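Local structure of capsular polysaccharide export system protein KpsC (Thermosulfurimonas dismutans, 6MGD) at residues Pro103-Leu106 / Glu107-Leu111; Ser164-Ser167 / Ile168-Ser172; Leu11-Ile14 / Arg15-Arg19; Asn117-Leu120 / Glu121-Gln124. The protein transfers Kdo sugars in beta-2,7 linkage, probably while building the conserved glycolipid that holds Gram-negative capsular polysaccharide at the cell surface. All blocks are in the same frame, centred on the assembly; numbering follows the deposited sequence.

Contact 1: Pro103-Leu106 / Glu107-Leu111; sequences PSYL and EEILL
E107 meets S104 at the start of helix 105-112, where its backbone N donates to OG of S104, the N-cap residue, over 3.1 Å (N-H...O angle 153°). The S104 hydroxyl lies between its own backbone N and carbonyl carbon (chi1 71°), a rotation that carries OG over the first turn and against E107 CB. A glycine here would probably leave the E107 N-H without its capping acceptor. The E107 carboxylate reaches back past P103 to form a salt bridge with R279. E108 N bonds to S104 O at 3.1 Å; E108 CG, anti to the carbonyl carbon (chi1 -57°), rests 3.2 Å from S104 O, and a bend at chi2 then folds the carboxylate back toward P103 CB. I109 N donates to Y105 O, and I109 CG1 rides over one face of the Y105 ring, 4.1 Å from its centroid, in a CH-pi contact, while I109 CD1 reaches Y105 CE2 at 3.5 Å. L110 repeats the backbone bond to L106 O and sets its CG 4.0 Å from L106 CD2. Around this turn, D92 at the end of strand 88-92 accepts from Y105 N, Y297 packs on L106 just beyond helix 286-296, and Y268 lies against E107 and L110.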
loop_
_atom_site.group_PDB
_atom_site.type_symbol
_atom_site.label_atom_id
_atom_site.label_comp_id
_atom_site.label_asym_id
_atom_site.label_seq_id
_atom_site.Cartn_x
_atom_site.Cartn_y
_atom_site.Cartn_z
ATOM N N PRO A 103 8.968 -4.526 -11.923
ATOM C CA PRO A 103 8.392 -5.654 -11.185
ATOM C C PRO A 103 8.596 -5.518 -9.684
ATOM O O PRO A 103 9.546 -4.888 -9.214
ATOM C CB PRO A 103 9.148 -6.866 -11.744
ATOM C CG PRO A 103 9.604 -6.431 -13.096
ATOM C CD PRO A 103 9.913 -4.971 -12.962
ATOM N N SER A 104 7.678 -6.118 -8.929
ATOM C CA SER A 104 7.751 -6.161 -7.477
ATOM C C SER A 104 7.629 -7.606 -7.015
ATOM O O SER A 104 7.108 -8.465 -7.730
ATOM C CB SER A 104 6.650 -5.312 -6.824
ATOM O OG SER A 104 5.375 -5.914 -6.985
ATOM N N TYR A 105 8.114 -7.869 -5.797
ATOM C CA TYR A 105 8.014 -9.217 -5.250
ATOM C C TYR A 105 6.572 -9.591 -4.931
ATOM O O TYR A 105 6.208 -10.770 -5.012
ATOM C CB TYR A 105 8.887 -9.353 -4.002
ATOM C CG TYR A 105 8.936 -10.762 -3.452
ATOM C CD1 TYR A 105 9.489 -11.797 -4.196
ATOM C CD2 TYR A 105 8.434 -11.055 -2.192
ATOM C CE1 TYR A 105 9.537 -13.086 -3.702
ATOM C CE2 TYR A 105 8.480 -12.344 -1.686
ATOM C CZ TYR A 105 9.031 -13.354 -2.446
ATOM O OH TYR A 105 9.078 -14.637 -1.948
ATOM N N LEU A 106 5.743 -8.611 -4.560
ATOM C CA LEU A 106 4.319 -8.877 -4.385
ATOM C C LEU A 106 3.690 -9.324 -5.699
ATOM O O LEU A 106 2.871 -10.251 -5.725
ATOM C CB LEU A 106 3.612 -7.629 -3.852
ATOM C CG LEU A 106 2.407 -7.757 -2.910
ATOM C CD1 LEU A 106 1.408 -6.632 -3.166
ATOM C CD2 LEU A 106 1.724 -9.123 -2.981
ATOM N N GLU A 107 4.073 -8.681 -6.802
ATOM C CA GLU A 107 3.529 -9.047 -8.105
ATOM C C GLU A 107 3.980 -10.441 -8.522
ATOM O O GLU A 107 3.211 -11.178 -9.152
ATOM C CB GLU A 107 3.942 -8.004 -9.143
ATOM C CG GLU A 107 3.170 -8.054 -10.448
ATOM C CD GLU A 107 3.565 -6.934 -11.396
ATOM O OE1 GLU A 107 4.490 -6.164 -11.055
ATOM O OE2 GLU A 107 2.951 -6.820 -12.479
ATOM N N GLU A 108 5.211 -10.826 -8.173
ATOM C CA GLU A 108 5.680 -12.171 -8.488
ATOM C C GLU A 108 4.970 -13.219 -7.641
ATOM O O GLU A 108 4.713 -14.330 -8.119
ATOM C CB GLU A 108 7.195 -12.269 -8.293
ATOM C CG GLU A 108 8.018 -11.267 -9.101
ATOM C CD GLU A 108 7.722 -11.312 -10.589
ATOM O OE1 GLU A 108 7.161 -10.327 -11.115
ATOM O OE2 GLU A 108 8.046 -12.332 -11.234
ATOM N N ILE A 109 4.653 -12.890 -6.387
ATOM C CA ILE A 109 3.893 -13.811 -5.542
ATOM C C ILE A 109 2.522 -14.072 -6.151
ATOM O O ILE A 109 2.086 -15.222 -6.283
ATOM C CB ILE A 109 3.777 -13.258 -4.111
ATOM C CG1 ILE A 109 5.114 -13.369 -3.377
ATOM C CG2 ILE A 109 2.682 -13.984 -3.341
ATOM C CD1 ILE A 109 5.060 -12.869 -1.950
ATOM N N LEU A 110 1.827 -13.003 -6.545
ATOM C CA LEU A 110 0.477 -13.147 -7.077
ATOM C C LEU A 110 0.467 -13.841 -8.434
ATOM O O LEU A 110 -0.510 -14.521 -8.769
ATOM C CB LEU A 110 -0.191 -11.775 -7.168
ATOM C CG LEU A 110 -0.291 -11.024 -5.837
ATOM C CD1 LEU A 110 -0.830 -9.618 -6.042
ATOM C CD2 LEU A 110 -1.154 -11.798 -4.844
ATOM N N LEU A 111 1.532 -13.687 -9.225
ATOM C CA LEU A 111 1.596 -14.360 -10.520
ATOM C C LEU A 111 1.871 -15.849 -10.354
ATOM O O LEU A 111 1.193 -16.685 -10.962
ATOM C CB LEU A 111 2.661 -13.705 -11.403
ATOM C CG LEU A 111 3.106 -14.451 -12.666
ATOM C CD1 LEU A 111 1.930 -14.779 -13.576
ATOM C CD2 LEU A 111 4.142 -13.632 -13.415
#

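Contact 2: Ser164-Ser167 / Ile168-Ser172; sequences SDAS and IKFGS
An aspartate N-cap starts the short helix 166-169, and D165 meets the following residues through both its side chain and its carbonyl. OD1 of D165 takes the S167 N-H at 2.8 Å in a nearly straight bond (170°), on the anti side of the carboxylate and somewhat out of its plane. Behind it, D165 O accepts from I168 N at 3.3 Å, the donor standing well above the carbonyl plane, and only weakly from K169 N at 3.5 Å. The S167 hydroxyl is hydrogen-bonded to T243, and a backbone bond joins G171 to H262. The capped turn is thus tied to the segments after strands 238-241 and 257-259 of the parallel six-stranded sheet, having itself followed strand 155-159. This sheet and the mixed sheet form two halves of the chain, consistent with the GT-B clan, and K169 and F170 face the other half: K169 NZ bonds to N55, and the F170 ring packs on E54 and N55 of helix 52-56. A nearly straight bond, F170 N to A166 O at 2.9 Å and 177°, closes the turn, and S172 N to I168 O at 3.2 Å continues the pattern. F170 CG stands anti to its own carbonyl carbon (chi1 -58°), which swings the ring back beside A166; the A166 oxygen lies near the ring plane at its edge, 3.5 Å from CD1. K169, fully extended, lays CG over one face of the F170 ring, 3.8 Å above the plane and offset toward the rim.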
loop_
_atom_site.group_PDB
_atom_site.type_symbol
_atom_site.label_atom_id
_atom_site.label_comp_id
_atom_site.label_asym_id
_atom_site.label_seq_id
_atom_site.Cartn_x
_atom_site.Cartn_y
_atom_site.Cartn_z
ATOM N N SER A 164 2.465 14.532 -3.251
ATOM C CA SER A 164 3.895 14.257 -3.301
ATOM C C SER A 164 4.235 12.811 -2.948
ATOM O O SER A 164 5.422 12.487 -2.827
ATOM C CB SER A 164 4.645 15.203 -2.362
ATOM O OG SER A 164 4.212 15.037 -1.022
ATOM N N ASP A 165 3.233 11.947 -2.779
ATOM C CA ASP A 165 3.487 10.561 -2.409
ATOM C C ASP A 165 4.107 9.796 -3.573
ATOM O O ASP A 165 3.835 10.069 -4.745
ATOM C CB ASP A 165 2.199 9.870 -1.956
ATOM C CG ASP A 165 2.463 8.531 -1.277
ATOM O OD1 ASP A 165 3.171 7.690 -1.864
ATOM O OD2 ASP A 165 1.969 8.323 -0.147
ATOM N N ALA A 166 4.959 8.826 -3.231
ATOM C CA ALA A 166 5.655 8.048 -4.252
ATOM C C ALA A 166 4.701 7.163 -5.047
ATOM O O ALA A 166 4.945 6.901 -6.231
ATOM C CB ALA A 166 6.754 7.204 -3.606
ATOM N N SER A 167 3.615 6.696 -4.425
ATOM C CA SER A 167 2.678 5.829 -5.132
ATOM C C SER A 167 1.988 6.540 -6.288
ATOM O O SER A 167 1.480 5.876 -7.195
ATOM C CB SER A 167 1.629 5.274 -4.166
ATOM O OG SER A 167 0.895 6.315 -3.548
ATOM N N ILE A 168 1.942 7.870 -6.279
ATOM C CA ILE A 168 1.407 8.583 -7.432
ATOM C C ILE A 168 2.484 8.771 -8.492
ATOM O O ILE A 168 2.210 8.690 -9.695
ATOM C CB ILE A 168 0.806 9.927 -6.985
ATOM C CG1 ILE A 168 -0.240 9.704 -5.887
ATOM C CG2 ILE A 168 0.192 10.659 -8.173
ATOM C CD1 ILE A 168 -0.887 10.980 -5.400
ATOM N N LYS A 169 3.725 9.002 -8.058
ATOM C CA LYS A 169 4.824 9.194 -8.995
ATOM C C LYS A 169 5.102 7.924 -9.789
ATOM O O LYS A 169 5.193 7.960 -11.020
ATOM C CB LYS A 169 6.072 9.652 -8.241
ATOM C CG LYS A 169 7.270 9.908 -9.140
ATOM C CD LYS A 169 8.442 10.474 -8.356
ATOM C CE LYS A 169 9.678 10.618 -9.236
ATOM N NZ LYS A 169 10.863 11.083 -8.461
ATOM N N PHE A 170 5.237 6.789 -9.105
ATOM C CA PHE A 170 5.567 5.530 -9.760
ATOM C C PHE A 170 4.367 4.611 -9.943
ATOM O O PHE A 170 4.526 3.509 -10.477
ATOM C CB PHE A 170 6.654 4.793 -8.970
ATOM C CG PHE A 170 7.916 5.581 -8.791
ATOM C CD1 PHE A 170 8.103 6.370 -7.667
ATOM C CD2 PHE A 170 8.918 5.531 -9.744
ATOM C CE1 PHE A 170 9.268 7.097 -7.501
ATOM C CE2 PHE A 170 10.085 6.256 -9.583
ATOM C CZ PHE A 170 10.260 7.039 -8.459
ATOM N N GLY A 171 3.177 5.027 -9.519
ATOM C CA GLY A 171 2.025 4.151 -9.609
ATOM C C GLY A 171 0.882 4.696 -10.438
ATOM O O GLY A 171 -0.057 3.961 -10.752
ATOM N N SER A 172 0.940 5.975 -10.801
ATOM C CA SER A 172 -0.117 6.582 -11.602
ATOM C C SER A 172 0.437 6.985 -12.959
ATOM O O SER A 172 1.267 7.904 -13.034
ATOM C CB SER A 172 -0.711 7.795 -10.885
ATOM O OG SER A 172 -1.814 8.316 -11.606
#

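Contact 3: Leu11-Ile14 / Arg15-Arg19; sequences LWKI and RIIKR
L11 and R15 are joined by a regular helical bond, R15 N to L11 O at 3.1 Å, and the R15 CG methylene lies against the same L11 oxygen. W12, one residue on, carries the main side-chain contact. Its CG is anti to the backbone N (chi1 176°), which turns the indole along the helix surface to I16; there I16 CG1 lies over one face, 4.0 Å above the plane and offset toward the rim, and I16 CD1 comes 3.2 Å from W12 NE1 and 3.8 Å from W12 CE2. With an alanine in place of I16, the indole would probably lose the aliphatic cover on this face and be freer to turn. K13 runs side by side with I17, K13 CG lying 4.1 Å from I17 CG1, before its chain bends at chi3 and its ammonium makes a cation-pi contact with W49. I14 packs on F9 and crosses K18, with I14 CG2 4.1 Å from K18 CE. Helix 11-20 is the crossover of the beta-alpha-beta unit between strands 4-7 and 24-28, and I17, the buried residue here, faces F9. The chemistry is mixed: hydrocarbon stems supply the packing of K13 and K18, whereas the charged ends of R15 and K18 are carried on exposed residues, and with no acid between L11 and R19 this surface is likely to be positively charged.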
loop_
_atom_site.group_PDB
_atom_site.type_symbol
_atom_site.label_atom_id
_atom_site.label_comp_id
_atom_site.label_asym_id
_atom_site.label_seq_id
_atom_site.Cartn_x
_atom_site.Cartn_y
_atom_site.Cartn_z
ATOM N N LEU A 11 18.196 7.479 12.981
ATOM C CA LEU A 11 18.468 6.641 14.147
ATOM C C LEU A 11 17.207 5.934 14.627
ATOM O O LEU A 11 17.203 4.715 14.836
ATOM C CB LEU A 11 19.069 7.488 15.271
ATOM C CG LEU A 11 20.516 7.961 15.115
ATOM C CD1 LEU A 11 20.942 8.795 16.315
ATOM C CD2 LEU A 11 21.441 6.771 14.939
ATOM N N TRP A 12 16.124 6.695 14.809
ATOM C CA TRP A 12 14.849 6.108 15.206
ATOM C C TRP A 12 14.415 5.013 14.236
ATOM O O TRP A 12 13.973 3.938 14.660
ATOM C CB TRP A 12 13.783 7.200 15.300
ATOM C CG TRP A 12 12.429 6.669 15.600
ATOM C CD1 TRP A 12 11.401 6.508 14.720
ATOM C CD2 TRP A 12 11.947 6.212 16.869
ATOM N NE1 TRP A 12 10.306 5.986 15.361
ATOM C CE2 TRP A 12 10.617 5.792 16.682
ATOM C CE3 TRP A 12 12.511 6.118 18.147
ATOM C CZ2 TRP A 12 9.840 5.287 17.720
ATOM C CZ3 TRP A 12 11.735 5.619 19.181
ATOM C CH2 TRP A 12 10.413 5.209 18.959
ATOM N N LYS A 13 14.550 5.263 12.930
ATOM C CA LYS A 13 14.164 4.259 11.942
ATOM C C LYS A 13 15.058 3.027 12.002
ATOM O O LYS A 13 14.588 1.913 11.750
ATOM C CB LYS A 13 14.190 4.869 10.540
ATOM C CG LYS A 13 13.949 3.889 9.400
ATOM C CD LYS A 13 13.591 4.639 8.134
ATOM C CE LYS A 13 12.310 5.427 8.334
ATOM N NZ LYS A 13 11.267 5.009 7.363
ATOM N N ILE A 14 16.340 3.200 12.330
ATOM C CA ILE A 14 17.247 2.057 12.424
ATOM C C ILE A 14 16.798 1.109 13.531
ATOM O O ILE A 14 16.753 -0.113 13.347
ATOM C CB ILE A 14 18.694 2.537 12.642
ATOM C CG1 ILE A 14 19.216 3.241 11.389
ATOM C CG2 ILE A 14 19.595 1.373 13.022
ATOM C CD1 ILE A 14 20.639 3.735 11.512
ATOM N N ARG A 15 16.454 1.661 14.697
ATOM C CA ARG A 15 15.996 0.829 15.806
ATOM C C ARG A 15 14.717 0.082 15.449
ATOM O O ARG A 15 14.552 -1.090 15.810
ATOM C CB ARG A 15 15.783 1.689 17.051
ATOM C CG ARG A 15 17.034 2.394 17.538
ATOM C CD ARG A 15 16.772 3.112 18.845
ATOM N NE ARG A 15 16.306 2.194 19.876
ATOM C CZ ARG A 15 15.810 2.576 21.048
ATOM N NH1 ARG A 15 15.713 3.866 21.338
ATOM N NH2 ARG A 15 15.407 1.671 21.928
ATOM N N ILE A 16 13.801 0.741 14.737
ATOM C CA ILE A 16 12.578 0.079 14.293
ATOM C C ILE A 16 12.905 -1.058 13.333
ATOM O O ILE A 16 12.369 -2.167 13.448
ATOM C CB ILE A 16 11.622 1.097 13.645
ATOM C CG1 ILE A 16 11.110 2.088 14.688
ATOM C CG2 ILE A 16 10.469 0.382 12.949
ATOM C CD1 ILE A 16 10.026 2.998 14.167
ATOM N N ILE A 17 13.784 -0.796 12.364
ATOM C CA ILE A 17 14.134 -1.816 11.380
ATOM C C ILE A 17 14.823 -2.994 12.056
ATOM O O ILE A 17 14.625 -4.153 11.670
ATOM C CB ILE A 17 15.007 -1.200 10.272
ATOM C CG1 ILE A 17 14.194 -0.184 9.470
ATOM C CG2 ILE A 17 15.555 -2.278 9.360
ATOM C CD1 ILE A 17 12.885 -0.723 8.953
ATOM N N LYS A 18 15.622 -2.720 13.088
ATOM C CA LYS A 18 16.341 -3.783 13.778
ATOM C C LYS A 18 15.401 -4.785 14.438
ATOM O O LYS A 18 15.812 -5.919 14.703
ATOM C CB LYS A 18 17.292 -3.175 14.808
ATOM C CG LYS A 18 18.435 -4.092 15.208
ATOM C CD LYS A 18 19.535 -3.316 15.914
ATOM C CE LYS A 18 20.046 -2.175 15.046
ATOM N NZ LYS A 18 21.152 -1.419 15.701
ATOM N N ARG A 19 14.152 -4.396 14.704
ATOM C CA ARG A 19 13.168 -5.360 15.187
ATOM C C ARG A 19 12.921 -6.450 14.153
ATOM O O ARG A 19 12.750 -7.625 14.503
ATOM C CB ARG A 19 11.859 -4.650 15.534
ATOM C CG ARG A 19 11.990 -3.587 16.609
ATOM C CD ARG A 19 10.704 -2.792 16.765
ATOM N NE ARG A 19 9.527 -3.656 16.820
ATOM C CZ ARG A 19 9.116 -4.299 17.908
ATOM N NH1 ARG A 19 8.035 -5.062 17.856
ATOM N NH2 ARG A 19 9.789 -4.187 19.047
#

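Contact 4: Asn117-Leu120 / Glu121-Gln124; sequences NVIL and ERAQ
I119 and A123 make the closely packed side of the first two turns of helix 117-132. A123 N donates to I119 O at 3.1 Å (161°), and the A123 methyl, 3.6 Å from that oxygen, is small enough for the helix to lie against A291 of helix 286-296, while I119 presses on L295 and L296. R122 borders this side: its CG is anti to the carbonyl carbon (chi1 -60°) and its chain bends at chi3, bringing NH1 within 4.5 Å of I119 CG1 and turning NE toward E312 of helix 311-322, with which it forms a salt bridge. The adjoining bond, Q124 N to L120 O, is again regular, and Q124 OE1 is held weakly by Q287. The opposite character appears at N117, V118 and E121, all exposed. Here the backbone bonding is slack: E121 N is shared between N117 O and V118 O, weakly in each case, and R122 N reaches V118 O only at 3.4 Å, also weakly. E121 CG lies 3.1 Å from N117 O, and the bend at chi2 (-59°) folds the carboxylate back, E121 OE1 coming 3.3 Å from that oxygen. Those two oxygens are both acceptors and do not bond to each other. Proximity to the helix start is likely to favour the negative charge of E121, whereas the facing N117 carbonyl would work against it; the positive charge of R122, by contrast, is matched by E312 at the packed side.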
loop_
_atom_site.group_PDB
_atom_site.type_symbol
_atom_site.label_atom_id
_atom_site.label_comp_id
_atom_site.label_asym_id
_atom_site.label_seq_id
_atom_site.Cartn_x
_atom_site.Cartn_y
_atom_site.Cartn_z
ATOM N N ASN A 117 -4.711 -24.894 -0.140
ATOM C CA ASN A 117 -6.022 -24.734 0.478
ATOM C C ASN A 117 -5.931 -24.122 1.871
ATOM O O ASN A 117 -6.874 -23.458 2.314
ATOM C CB ASN A 117 -6.737 -26.083 0.546
ATOM C CG ASN A 117 -5.941 -27.122 1.305
ATOM O OD1 ASN A 117 -4.711 -27.072 1.340
ATOM N ND2 ASN A 117 -6.635 -28.072 1.920
ATOM N N VAL A 118 -4.813 -24.326 2.573
ATOM C CA VAL A 118 -4.710 -23.866 3.956
ATOM C C VAL A 118 -4.603 -22.346 4.013
ATOM O O VAL A 118 -5.272 -21.693 4.823
ATOM C CB VAL A 118 -3.523 -24.545 4.660
ATOM C CG1 VAL A 118 -3.302 -23.941 6.039
ATOM C CG2 VAL A 118 -3.761 -26.044 4.765
ATOM N N ILE A 119 -3.761 -21.758 3.158
ATOM C CA ILE A 119 -3.581 -20.311 3.183
ATOM C C ILE A 119 -4.827 -19.582 2.692
ATOM O O ILE A 119 -5.054 -18.426 3.069
ATOM C CB ILE A 119 -2.338 -19.905 2.364
ATOM C CG1 ILE A 119 -1.943 -18.459 2.674
ATOM C CG2 ILE A 119 -2.586 -20.080 0.873
ATOM C CD1 ILE A 119 -0.645 -18.031 2.037
ATOM N N LEU A 120 -5.652 -20.231 1.868
ATOM C CA LEU A 120 -6.912 -19.616 1.467
ATOM C C LEU A 120 -7.886 -19.528 2.634
ATOM O O LEU A 120 -8.704 -18.601 2.685
ATOM C CB LEU A 120 -7.536 -20.394 0.310
ATOM C CG LEU A 120 -6.793 -20.313 -1.024
ATOM C CD1 LEU A 120 -7.509 -21.130 -2.088
ATOM C CD2 LEU A 120 -6.641 -18.863 -1.461
ATOM N N GLU A 121 -7.818 -20.476 3.572
ATOM C CA GLU A 121 -8.656 -20.399 4.764
ATOM C C GLU A 121 -8.295 -19.181 5.604
ATOM O O GLU A 121 -9.173 -18.409 6.006
ATOM C CB GLU A 121 -8.519 -21.675 5.597
ATOM C CG GLU A 121 -8.678 -22.973 4.823
ATOM C CD GLU A 121 -10.024 -23.096 4.137
ATOM O OE1 GLU A 121 -10.087 -23.741 3.069
ATOM O OE2 GLU A 121 -11.018 -22.548 4.662
ATOM N N ARG A 122 -7.001 -18.997 5.881
ATOM C CA ARG A 122 -6.566 -17.850 6.670
ATOM C C ARG A 122 -6.965 -16.540 6.005
ATOM O O ARG A 122 -7.414 -15.606 6.679
ATOM C CB ARG A 122 -5.053 -17.897 6.874
ATOM C CG ARG A 122 -4.545 -19.124 7.604
ATOM C CD ARG A 122 -3.033 -19.153 7.549
ATOM N NE ARG A 122 -2.473 -17.825 7.794
ATOM C CZ ARG A 122 -1.238 -17.463 7.465
ATOM N NH1 ARG A 122 -0.429 -18.327 6.870
ATOM N NH2 ARG A 122 -0.815 -16.233 7.727
ATOM N N ALA A 123 -6.807 -16.454 4.681
ATOM C CA ALA A 123 -7.191 -15.241 3.966
ATOM C C ALA A 123 -8.668 -14.932 4.162
ATOM O O ALA A 123 -9.049 -13.769 4.339
ATOM C CB ALA A 123 -6.863 -15.380 2.479
ATOM N N GLN A 124 -9.518 -15.961 4.142
ATOM C CA GLN A 124 -10.937 -15.737 4.389
ATOM C C GLN A 124 -11.195 -15.337 5.837
ATOM O O GLN A 124 -12.092 -14.531 6.106
ATOM C CB GLN A 124 -11.742 -16.983 4.025
ATOM C CG GLN A 124 -13.243 -16.763 4.058
ATOM C CD GLN A 124 -13.667 -15.554 3.243
ATOM O OE1 GLN A 124 -13.248 -15.383 2.097
ATOM N NE2 GLN A 124 -14.496 -14.702 3.835
#

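In the fold
Along the chain the order is contact 3, contact 1, contact 4, contact 2, each closing before the next opens. Contact 3 belongs to the mixed sheet, on the crossover helix between its strands 4-7 and 24-28, whereas contact 2 follows strand 155-159 of the parallel sheet; their centres are about 25 Å apart. Contacts 1 and 4 occupy consecutive helices, 105-112 and 117-132, with centres about 19 Å apart and nearest atoms about 8 Å apart. Contacts 2 and 4 lie on opposite sides of the chain's centre, about 31 Å between centres. The four local turns therefore sample both sheet-bearing halves and the helices beside them, an arrangement consistent with a GT-B glycosyltransferase.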